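Local atomic coordinates of PUA domain-containing protein (Archaeoglobus fulgidus DSM 4304, PDB entry 2Q07), a protein that probably binds RNA and takes part in tRNA modification, as expected for a member of the archaeosine synthase family that ends in a PUA domain. Residues Thr31-Cys37 against Val60-Ser66; Lys41-Thr45 against Val71-Leu77; Tyr231-Asp237 against Val261-Ser267; Val240-Ala246 against Gly288-Val293. One frame throughout, in Å; residues are numbered along the deposited sequence.

In the fold
The chain is the C-terminal part of a longer protein, and its four contacts fall into two pairs, one in each of two separate domains. Contacts 1 and 2 share the sheet of the first domain, their centres about 10 Å apart: the backbone N of I64 probably bonds to V71 O, and E62 of contact 1 is salt-bridged to R73 of contact 2. Contacts 3 and 4, with centres about 11 Å apart, belong to the C-terminal PUA domain and share an apolar core in which V233 and V262 pack on I291. From contact 1 to contact 3 or 4 is about 40 Å between centres, and from contact 2 about 32 Å. No ligand marks a site.

Contact 1: residues Thr31-Cys37 against Val60-Ser66; sequences TVLLLPC and VNEIIIS
The E62 carboxylate is met by methyl CD1 of L35, 3.9 Å from OE2, while R53 and R73, outside the pair, form salt bridges to OE1 and OE2. With a charged partner for each oxygen, the buried acid probably keeps its negative charge. Along the backbone, N61 N bonds to T31 O, and L33 N reaches N61 O at 2.6 Å. The series runs on through I63, L35 and I65 to a weak bond from C37 N to I65 O. These are neighbouring parallel strands of a beta-alpha-beta unit (strand 31-36, helix 47-55, strand 61-65) in a domain assigned to the uracil-DNA-glycosylase-like clan. L34, I63 and I65 pack on helices 94-111 and 123-132, while V32 leans on V116 of the adjoining strand, surroundings that favour aliphatic residues. CG2 of V32 meets CG1 of I63 at 3.7 Å, and L34 lies beside I63, pointing the same way, with CD2 on its CB. V60 straddles the first strand's start, CG1 against T31 CB (3.8 Å) and CG2 against L33 CB (3.9 Å). With a glycine here, these two carbons would probably lose the apolar cover that V60 gives them, opening a gap at the start of the strand pair. At the C-terminal end, I64 (CG1 beside its backbone N, chi1 -66°) has CG2 anti to that N and presses it tightly on C37 CA (3.4 Å).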
# COMPACT_ATOMS: atom_id res chain seq x y z
N THR A 31 -3.26 8.05 17.04
CA THR A 31 -4.61 8.43 16.62
C THR A 31 -4.80 8.10 15.14
O THR A 31 -3.88 8.25 14.34
CB THR A 31 -4.85 9.95 16.84
OG1 THR A 31 -4.81 10.23 18.24
CG2 THR A 31 -6.20 10.38 16.28
N VAL A 32 -5.99 7.64 14.78
CA VAL A 32 -6.27 7.33 13.38
C VAL A 32 -7.53 8.07 12.92
O VAL A 32 -8.57 8.03 13.59
CB VAL A 32 -6.45 5.82 13.13
CG1 VAL A 32 -7.63 5.28 13.93
CG2 VAL A 32 -6.67 5.57 11.64
N LEU A 33 -7.42 8.73 11.78
CA LEU A 33 -8.53 9.47 11.19
C LEU A 33 -9.25 8.62 10.14
O LEU A 33 -8.62 8.11 9.20
CB LEU A 33 -7.98 10.74 10.54
CG LEU A 33 -8.97 11.63 9.79
CD1 LEU A 33 -10.03 12.12 10.75
CD2 LEU A 33 -8.21 12.79 9.15
N LEU A 34 -10.56 8.45 10.29
CA LEU A 34 -11.34 7.68 9.32
C LEU A 34 -12.00 8.66 8.35
O LEU A 34 -12.60 9.67 8.76
CB LEU A 34 -12.40 6.83 10.03
CG LEU A 34 -11.90 5.94 11.18
CD1 LEU A 34 -13.05 5.08 11.70
CD2 LEU A 34 -10.76 5.06 10.70
N LEU A 35 -11.90 8.35 7.06
CA LEU A 35 -12.43 9.20 6.01
C LEU A 35 -13.27 8.44 4.98
O LEU A 35 -13.14 7.23 4.80
CB LEU A 35 -11.27 9.89 5.29
CG LEU A 35 -10.39 10.77 6.18
CD1 LEU A 35 -9.11 11.12 5.45
CD2 LEU A 35 -11.18 12.02 6.56
N PRO A 36 -14.15 9.16 4.26
CA PRO A 36 -14.98 8.49 3.27
C PRO A 36 -14.21 8.28 1.96
O PRO A 36 -13.31 9.06 1.63
CB PRO A 36 -16.14 9.45 3.10
CG PRO A 36 -15.44 10.77 3.16
CD PRO A 36 -14.45 10.60 4.31
N CYS A 37 -14.53 7.21 1.24
CA CYS A 37 -13.86 6.98 -0.03
C CYS A 37 -14.42 8.03 -0.99
O CYS A 37 -15.41 8.69 -0.69
CB CYS A 37 -14.15 5.56 -0.55
SG CYS A 37 -15.90 5.18 -0.73
N VAL A 60 -1.90 12.51 11.76
CA VAL A 60 -2.26 11.23 12.35
C VAL A 60 -2.50 10.28 11.19
O VAL A 60 -2.62 10.71 10.05
CB VAL A 60 -3.52 11.34 13.21
CG1 VAL A 60 -3.28 12.33 14.36
CG2 VAL A 60 -4.70 11.77 12.35
N ASN A 61 -2.55 8.99 11.49
CA ASN A 61 -2.77 7.97 10.46
C ASN A 61 -4.17 8.10 9.89
O ASN A 61 -5.09 8.58 10.56
CB ASN A 61 -2.58 6.58 11.07
CG ASN A 61 -1.12 6.15 11.08
OD1 ASN A 61 -0.60 5.68 10.06
ND2 ASN A 61 -0.45 6.33 12.22
N GLU A 62 -4.34 7.64 8.65
CA GLU A 62 -5.62 7.74 7.97
C GLU A 62 -6.07 6.41 7.38
O GLU A 62 -5.27 5.64 6.86
CB GLU A 62 -5.55 8.76 6.82
CG GLU A 62 -5.31 10.20 7.25
CD GLU A 62 -4.73 11.04 6.12
OE1 GLU A 62 -3.63 10.70 5.63
OE2 GLU A 62 -5.37 12.04 5.71
N ILE A 63 -7.36 6.15 7.47
CA ILE A 63 -7.91 4.94 6.89
C ILE A 63 -9.14 5.40 6.12
O ILE A 63 -9.99 6.10 6.66
CB ILE A 63 -8.31 3.92 7.97
CG1 ILE A 63 -7.05 3.38 8.66
CG2 ILE A 63 -9.13 2.79 7.34
CD1 ILE A 63 -7.33 2.40 9.77
N ILE A 64 -9.19 5.04 4.85
CA ILE A 64 -10.33 5.41 4.01
C ILE A 64 -11.34 4.26 4.01
O ILE A 64 -11.00 3.13 3.65
CB ILE A 64 -9.88 5.69 2.54
CG1 ILE A 64 -9.00 6.94 2.50
CG2 ILE A 64 -11.11 5.84 1.64
CD1 ILE A 64 -7.55 6.69 2.87
N ILE A 65 -12.57 4.54 4.42
CA ILE A 65 -13.60 3.50 4.44
C ILE A 65 -14.28 3.44 3.07
O ILE A 65 -14.73 4.45 2.54
CB ILE A 65 -14.69 3.78 5.51
CG1 ILE A 65 -14.07 3.80 6.91
CG2 ILE A 65 -15.78 2.72 5.43
CD1 ILE A 65 -15.03 4.24 7.99
N SER A 66 -14.33 2.23 2.52
CA SER A 66 -14.96 2.00 1.23
C SER A 66 -15.67 0.65 1.26
O SER A 66 -15.89 0.08 2.33
CB SER A 66 -13.90 2.02 0.12
OG SER A 66 -14.51 2.02 -1.16

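Contact 2: residues Lys41-Thr45 against Val71-Leu77; sequences KPYLT and VPREFEL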
# COMPACT_ATOMS: atom_id res chain seq x y z
N LYS A 41 -9.68 8.44 -7.59
CA LYS A 41 -8.62 7.71 -6.91
C LYS A 41 -7.30 7.98 -7.65
O LYS A 41 -7.32 8.39 -8.81
CB LYS A 41 -8.91 6.21 -6.91
CG LYS A 41 -10.23 5.81 -6.27
CD LYS A 41 -10.41 4.30 -6.33
CE LYS A 41 -11.81 3.88 -5.93
NZ LYS A 41 -12.02 2.41 -6.15
N PRO A 42 -6.15 7.81 -6.97
CA PRO A 42 -6.05 7.38 -5.56
C PRO A 42 -6.66 8.47 -4.68
O PRO A 42 -6.52 9.66 -4.98
CB PRO A 42 -4.55 7.22 -5.36
CG PRO A 42 -3.97 8.24 -6.29
CD PRO A 42 -4.82 8.07 -7.53
N TYR A 43 -7.33 8.07 -3.61
CA TYR A 43 -8.02 8.99 -2.71
C TYR A 43 -7.35 10.32 -2.34
O TYR A 43 -8.03 11.34 -2.23
CB TYR A 43 -8.40 8.27 -1.42
CG TYR A 43 -9.12 6.97 -1.65
CD1 TYR A 43 -8.66 5.79 -1.06
CD2 TYR A 43 -10.28 6.90 -2.43
CE1 TYR A 43 -9.33 4.58 -1.23
CE2 TYR A 43 -10.97 5.69 -2.61
CZ TYR A 43 -10.48 4.54 -2.00
OH TYR A 43 -11.13 3.33 -2.16
N LEU A 44 -6.04 10.31 -2.16
CA LEU A 44 -5.34 11.54 -1.78
C LEU A 44 -5.43 12.68 -2.80
O LEU A 44 -5.26 13.85 -2.45
CB LEU A 44 -3.88 11.24 -1.47
CG LEU A 44 -3.07 12.32 -0.77
CD1 LEU A 44 -3.73 12.68 0.57
CD2 LEU A 44 -1.64 11.82 -0.55
N THR A 45 -5.70 12.35 -4.06
CA THR A 45 -5.81 13.36 -5.10
C THR A 45 -7.25 13.84 -5.30
O THR A 45 -7.50 14.70 -6.15
CB THR A 45 -5.32 12.83 -6.46
OG1 THR A 45 -6.29 11.91 -6.98
CG2 THR A 45 -3.97 12.12 -6.32
N VAL A 71 -9.11 0.80 3.40
CA VAL A 71 -7.75 1.11 2.97
C VAL A 71 -6.90 2.09 3.77
O VAL A 71 -7.19 3.28 3.81
CB VAL A 71 -7.76 1.65 1.52
CG1 VAL A 71 -6.34 1.86 1.01
CG2 VAL A 71 -8.52 0.69 0.61
N PRO A 72 -5.84 1.60 4.43
CA PRO A 72 -5.00 2.53 5.17
C PRO A 72 -4.38 3.43 4.09
O PRO A 72 -4.03 2.95 3.01
CB PRO A 72 -3.96 1.61 5.82
CG PRO A 72 -4.76 0.36 6.09
CD PRO A 72 -5.54 0.20 4.80
N ARG A 73 -4.27 4.71 4.37
CA ARG A 73 -3.71 5.64 3.40
C ARG A 73 -2.39 5.16 2.77
O ARG A 73 -2.11 5.45 1.61
CB ARG A 73 -3.50 7.00 4.06
CG ARG A 73 -2.74 8.00 3.20
CD ARG A 73 -3.54 9.28 3.03
NE ARG A 73 -4.57 9.13 2.02
CZ ARG A 73 -5.71 9.82 2.00
NH1 ARG A 73 -5.99 10.71 2.94
NH2 ARG A 73 -6.56 9.61 1.01
N GLU A 74 -1.61 4.41 3.54
CA GLU A 74 -0.31 3.91 3.07
C GLU A 74 -0.37 2.90 1.93
O GLU A 74 0.63 2.67 1.25
CB GLU A 74 0.46 3.28 4.23
CG GLU A 74 0.88 4.26 5.33
CD GLU A 74 -0.26 4.65 6.26
OE1 GLU A 74 -1.39 4.15 6.12
OE2 GLU A 74 -0.00 5.47 7.16
N PHE A 75 -1.54 2.31 1.71
CA PHE A 75 -1.68 1.33 0.65
C PHE A 75 -2.58 1.84 -0.48
O PHE A 75 -2.92 1.08 -1.38
CB PHE A 75 -2.28 0.02 1.20
CG PHE A 75 -1.51 -0.57 2.35
CD1 PHE A 75 -2.03 -0.56 3.64
CD2 PHE A 75 -0.26 -1.17 2.14
CE1 PHE A 75 -1.34 -1.12 4.71
CE2 PHE A 75 0.45 -1.75 3.20
CZ PHE A 75 -0.09 -1.72 4.49
N GLU A 76 -2.94 3.12 -0.44
CA GLU A 76 -3.86 3.64 -1.46
C GLU A 76 -3.33 3.70 -2.89
O GLU A 76 -4.06 4.07 -3.80
CB GLU A 76 -4.40 5.01 -1.03
CG GLU A 76 -3.63 6.20 -1.54
CD GLU A 76 -4.40 7.51 -1.34
OE1 GLU A 76 -4.08 8.49 -2.05
OE2 GLU A 76 -5.32 7.56 -0.48
N LEU A 77 -2.08 3.30 -3.10
CA LEU A 77 -1.49 3.31 -4.45
C LEU A 77 -1.34 1.91 -5.04
O LEU A 77 -1.02 1.74 -6.21
CB LEU A 77 -0.13 4.01 -4.42
CG LEU A 77 -0.09 5.46 -4.94
CD1 LEU A 77 -1.39 6.19 -4.61
CD2 LEU A 77 1.11 6.19 -4.34
O HOH W 1 -6.77 4.90 -3.85
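L44 lays its methyl CD1 over the centre of the R73 guanidinium, 3.7 Å above the plane; a leucine suits this place because its methyl can lie on the face while the edge stays for hydrogen bonds. Y43 CB instead meets that group at its edge, 3.3 Å from NH2. Within its own segment R73 grips E76 side-on: NE (3.0 Å) and NH2 (2.8 Å) both bond to OE2, which lies in the guanidinium plane. The arginine chain gets there by bending (chi2 125°, chi3 -79°), and its other N-H groups serve H49 and E62. The contact joins the loop from strand 31-36 into helix 47-55 with the 3-10 turn that follows the edge strand 70-72. P42, entered through a cis peptide, starts a short 3-10 turn in which its O accepts both N and OG1 of T45; its CB presses closely on L77 CD1 (3.4 Å). With a methionine in place of R73, E76 OE2 would probably lose both its donors, and E62 a charged partner. E76 OE1 appears to accept L44 N, though its position is doubtful; Y193 OH also bonds to it. A water accepts from Y43 N and donates to E76 O (2.8 Å), tying the two backbones.

Contact 3: residues Tyr231-Asp237 against Val261-Ser267; sequences YTVEIGD and VVVFHNS
V233 and F264 form the tight part of this parallel strand pair: CG2 of the valine comes within 3.2 Å of the phenylalanine CB, and the two side chains cross obliquely. With V233 CG1 beside the backbone N (chi1 -40°), CG2 falls between N and the carbonyl carbon and meets F264, while CG1 meets V262 CB. I235 adds CD1 against F264 CD1 at 3.8 Å. Branched and aromatic residues suit this face because it is turned to the core. Beneath the side chains, backbone bonds run from V263 N to Y231 O, from V233 N to V263 O, from H265 N to V233 O and from I235 N to H265 O, all of them 2.8 to 3.0 Å long.

The other face and the far end are looser. The H265 ring takes E234 CA over one face, 4.2 Å from the ring centroid to CA, in a CH-pi contact. Beyond the last strand pair the chains are held by polar side chains: N266 ND2 donates to G236 O (3.1 Å), while N266 OD1 accepts backbone N-H groups of R268 and I269 and so holds the amide from both ends. At the exposed limit S267 OG donates to the syn lone pair of D237 OD2 (2.8 Å), an arrangement suited to short polar residues near solvent.

The strand pair belongs to the PUA domain; helix 219-227, just before it in the chain, packs on T232, V263 and H265, whereas strand 289-297 covers V233, V262 and F264. Strand 249-252 flanks 232-235, and strand 270-275 flanks 261-265.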
# COMPACT_ATOMS: atom_id res chain seq x y z
N TYR A 231 12.20 -13.79 -3.76
CA TYR A 231 11.54 -13.33 -4.98
C TYR A 231 12.52 -13.45 -6.15
O TYR A 231 12.48 -12.67 -7.10
CB TYR A 231 11.08 -11.88 -4.85
CG TYR A 231 10.02 -11.68 -3.79
CD1 TYR A 231 10.35 -11.17 -2.54
CD2 TYR A 231 8.70 -12.02 -4.04
CE1 TYR A 231 9.38 -11.01 -1.55
CE2 TYR A 231 7.72 -11.87 -3.06
CZ TYR A 231 8.07 -11.36 -1.82
OH TYR A 231 7.11 -11.21 -0.84
N THR A 232 13.38 -14.45 -6.06
CA THR A 232 14.39 -14.70 -7.08
C THR A 232 14.08 -15.93 -7.92
O THR A 232 13.43 -16.87 -7.46
CB THR A 232 15.77 -14.87 -6.44
OG1 THR A 232 15.68 -15.79 -5.34
CG2 THR A 232 16.29 -13.53 -5.92
N VAL A 233 14.57 -15.91 -9.15
CA VAL A 233 14.37 -17.02 -10.06
C VAL A 233 15.67 -17.22 -10.84
O VAL A 233 16.21 -16.27 -11.44
CB VAL A 233 13.19 -16.76 -11.04
CG1 VAL A 233 12.03 -16.09 -10.29
CG2 VAL A 233 13.63 -15.91 -12.19
N GLU A 234 16.19 -18.44 -10.81
CA GLU A 234 17.42 -18.76 -11.53
C GLU A 234 17.03 -19.19 -12.93
O GLU A 234 16.11 -19.99 -13.09
CB GLU A 234 18.17 -19.89 -10.83
CG GLU A 234 19.51 -20.22 -11.46
CD GLU A 234 20.18 -21.40 -10.79
OE1 GLU A 234 20.19 -21.45 -9.54
OE2 GLU A 234 20.70 -22.27 -11.52
N ILE A 235 17.73 -18.67 -13.93
CA ILE A 235 17.43 -18.99 -15.31
C ILE A 235 18.63 -19.56 -16.09
O ILE A 235 19.77 -19.54 -15.61
CB ILE A 235 16.91 -17.73 -16.06
CG1 ILE A 235 18.03 -16.69 -16.15
CG2 ILE A 235 15.71 -17.14 -15.31
CD1 ILE A 235 17.69 -15.51 -17.03
N GLY A 236 18.36 -20.05 -17.29
CA GLY A 236 19.42 -20.61 -18.10
C GLY A 236 20.37 -19.53 -18.60
O GLY A 236 20.10 -18.34 -18.45
N ASP A 237 21.48 -19.96 -19.19
CA ASP A 237 22.48 -19.05 -19.74
C ASP A 237 22.18 -18.63 -21.17
O ASP A 237 22.92 -18.98 -22.10
CB ASP A 237 23.86 -19.71 -19.69
CG ASP A 237 24.61 -19.41 -18.42
OD1 ASP A 237 24.13 -19.79 -17.33
OD2 ASP A 237 25.69 -18.78 -18.50
N VAL A 261 6.66 -8.94 -8.67
CA VAL A 261 7.89 -8.45 -9.27
C VAL A 261 8.94 -9.43 -8.76
O VAL A 261 9.05 -9.68 -7.55
CB VAL A 261 8.25 -7.02 -8.78
CG1 VAL A 261 9.65 -6.64 -9.25
CG2 VAL A 261 7.25 -6.02 -9.32
N VAL A 262 9.70 -10.00 -9.69
CA VAL A 262 10.72 -10.96 -9.32
C VAL A 262 12.07 -10.54 -9.87
O VAL A 262 12.16 -9.71 -10.78
CB VAL A 262 10.38 -12.38 -9.86
CG1 VAL A 262 9.03 -12.84 -9.31
CG2 VAL A 262 10.38 -12.39 -11.38
N VAL A 263 13.13 -11.10 -9.31
CA VAL A 263 14.48 -10.80 -9.74
C VAL A 263 15.07 -12.09 -10.29
O VAL A 263 15.32 -13.03 -9.53
CB VAL A 263 15.34 -10.30 -8.57
CG1 VAL A 263 16.79 -10.16 -9.01
CG2 VAL A 263 14.79 -8.98 -8.04
N PHE A 264 15.26 -12.14 -11.60
CA PHE A 264 15.83 -13.32 -12.25
C PHE A 264 17.35 -13.16 -12.36
O PHE A 264 17.87 -12.04 -12.24
CB PHE A 264 15.22 -13.50 -13.65
CG PHE A 264 15.45 -12.34 -14.59
CD1 PHE A 264 16.64 -12.23 -15.31
CD2 PHE A 264 14.47 -11.37 -14.76
CE1 PHE A 264 16.86 -11.17 -16.19
CE2 PHE A 264 14.67 -10.30 -15.63
CZ PHE A 264 15.87 -10.20 -16.35
N HIS A 265 18.06 -14.26 -12.56
CA HIS A 265 19.52 -14.20 -12.65
C HIS A 265 20.19 -15.49 -13.17
O HIS A 265 19.63 -16.57 -13.09
CB HIS A 265 20.10 -13.90 -11.26
CG HIS A 265 19.91 -15.02 -10.28
ND1 HIS A 265 18.71 -15.23 -9.63
CD2 HIS A 265 20.74 -16.01 -9.89
CE1 HIS A 265 18.81 -16.32 -8.88
NE2 HIS A 265 20.03 -16.81 -9.02
N ASN A 266 21.40 -15.33 -13.71
CA ASN A 266 22.23 -16.44 -14.16
C ASN A 266 23.69 -16.04 -13.90
O ASN A 266 23.94 -15.11 -13.14
CB ASN A 266 22.01 -16.81 -15.64
CG ASN A 266 22.17 -15.65 -16.58
OD1 ASN A 266 23.03 -14.79 -16.41
ND2 ASN A 266 21.34 -15.63 -17.61
N SER A 267 24.64 -16.73 -14.52
CA SER A 267 26.05 -16.43 -14.28
C SER A 267 26.57 -15.11 -14.85
O SER A 267 27.68 -14.69 -14.51
CB SER A 267 26.92 -17.57 -14.80
OG SER A 267 26.91 -17.60 -16.22

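Contact 4: residues Val240-Ala246 against Gly288-Val293; sequences VKGTIFA and GIAINV
This is an antiparallel pairing at the border of the PUA sheet, where the outermost strand 243-245 lies along the last strand, 289-297, and the register slips by one residue in a classic beta bulge. Two residues, A290 and I291, stand opposite the single I244, whose O takes both N-H groups, at 2.9 Å and 3.0 Å. I244 N returns a bond to I291 O, and further bonds link V293 N to G242 O and A246 N to G288 O. Its positive phi suits G242 to the turn into the strand.

The inner face is aliphatic. V293 turns CG2 beside its backbone N, where it touches V240 CG1 (3.5 Å) and I244 CD1 (3.8 Å). On the exposed face, T243 lays its CG2 over the centre of the F245 ring and meets I289 CG2 at 3.6 Å, while F245 CE2 reaches I289 CG1. A small residue fits at A290, whose CB lies 3.1 Å from I244 O.

A water donates to G242 O and V293 O. The main chain supplies every direct hydrogen bond and so sets the register and bulge, while branched aliphatics seal the inner side against strands 232-235 and 261-265.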
# COMPACT_ATOMS: atom_id res chain seq x y z
N VAL A 240 18.76 -12.70 -22.55
CA VAL A 240 17.38 -12.35 -22.21
C VAL A 240 16.86 -11.21 -23.09
O VAL A 240 17.53 -10.20 -23.28
CB VAL A 240 17.26 -11.93 -20.72
CG1 VAL A 240 15.83 -11.50 -20.42
CG2 VAL A 240 17.66 -13.10 -19.82
N LYS A 241 15.66 -11.41 -23.63
CA LYS A 241 15.02 -10.43 -24.50
C LYS A 241 13.49 -10.44 -24.38
O LYS A 241 12.81 -11.25 -25.01
CB LYS A 241 15.41 -10.69 -25.96
CG LYS A 241 16.89 -10.50 -26.24
CD LYS A 241 17.18 -10.39 -27.73
CE LYS A 241 18.67 -10.13 -27.96
NZ LYS A 241 19.01 -9.87 -29.38
N GLY A 242 12.96 -9.53 -23.58
CA GLY A 242 11.52 -9.44 -23.42
C GLY A 242 10.82 -10.53 -22.64
O GLY A 242 10.15 -10.25 -21.65
N THR A 243 10.97 -11.78 -23.07
CA THR A 243 10.30 -12.90 -22.40
C THR A 243 11.21 -14.04 -21.94
O THR A 243 12.23 -14.32 -22.56
CB THR A 243 9.22 -13.53 -23.33
OG1 THR A 243 8.29 -12.52 -23.75
CG2 THR A 243 8.47 -14.63 -22.60
N ILE A 244 10.80 -14.69 -20.86
CA ILE A 244 11.51 -15.84 -20.31
C ILE A 244 10.46 -16.93 -20.09
O ILE A 244 9.60 -16.81 -19.22
CB ILE A 244 12.18 -15.51 -18.96
CG1 ILE A 244 13.31 -14.50 -19.17
CG2 ILE A 244 12.74 -16.79 -18.32
CD1 ILE A 244 13.93 -14.01 -17.89
N PHE A 245 10.51 -17.98 -20.91
CA PHE A 245 9.53 -19.05 -20.79
C PHE A 245 9.86 -19.97 -19.62
O PHE A 245 10.98 -19.96 -19.12
CB PHE A 245 9.46 -19.86 -22.10
CG PHE A 245 9.00 -19.06 -23.29
CD1 PHE A 245 9.92 -18.39 -24.09
CD2 PHE A 245 7.64 -18.96 -23.59
CE1 PHE A 245 9.50 -17.63 -25.18
CE2 PHE A 245 7.21 -18.20 -24.68
CZ PHE A 245 8.14 -17.54 -25.48
N ALA A 246 8.87 -20.76 -19.20
CA ALA A 246 9.06 -21.67 -18.07
C ALA A 246 10.24 -22.61 -18.27
O ALA A 246 11.00 -22.88 -17.34
CB ALA A 246 7.79 -22.46 -17.83
N GLY A 288 4.43 -22.24 -20.84
CA GLY A 288 3.96 -20.89 -21.08
C GLY A 288 4.97 -19.83 -20.66
O GLY A 288 6.09 -20.16 -20.24
N ILE A 289 4.58 -18.57 -20.78
CA ILE A 289 5.44 -17.45 -20.41
C ILE A 289 5.61 -17.37 -18.90
O ILE A 289 4.63 -17.24 -18.16
CB ILE A 289 4.87 -16.11 -20.92
CG1 ILE A 289 4.84 -16.10 -22.45
CG2 ILE A 289 5.71 -14.95 -20.39
CD1 ILE A 289 4.21 -14.84 -23.05
N ALA A 290 6.85 -17.44 -18.44
CA ALA A 290 7.14 -17.39 -17.01
C ALA A 290 7.31 -15.97 -16.47
O ALA A 290 6.77 -15.64 -15.41
CB ALA A 290 8.39 -18.20 -16.71
N ILE A 291 8.05 -15.14 -17.20
CA ILE A 291 8.30 -13.77 -16.76
C ILE A 291 8.35 -12.74 -17.88
O ILE A 291 8.95 -12.98 -18.92
CB ILE A 291 9.66 -13.66 -16.03
CG1 ILE A 291 9.75 -14.68 -14.90
CG2 ILE A 291 9.85 -12.24 -15.51
CD1 ILE A 291 11.10 -14.69 -14.20
N ASN A 292 7.72 -11.60 -17.66
CA ASN A 292 7.76 -10.51 -18.62
C ASN A 292 8.90 -9.63 -18.11
O ASN A 292 8.81 -9.01 -17.05
CB ASN A 292 6.43 -9.75 -18.62
CG ASN A 292 5.27 -10.60 -19.15
OD1 ASN A 292 5.22 -10.91 -20.34
ND2 ASN A 292 4.35 -10.98 -18.27
N VAL A 293 10.00 -9.60 -18.86
CA VAL A 293 11.19 -8.84 -18.48
C VAL A 293 11.05 -7.32 -18.59
O VAL A 293 10.61 -6.80 -19.61
CB VAL A 293 12.41 -9.28 -19.34
CG1 VAL A 293 13.66 -8.52 -18.91
CG2 VAL A 293 12.60 -10.76 -19.21
O HOH W 2 8.76 -7.29 -21.56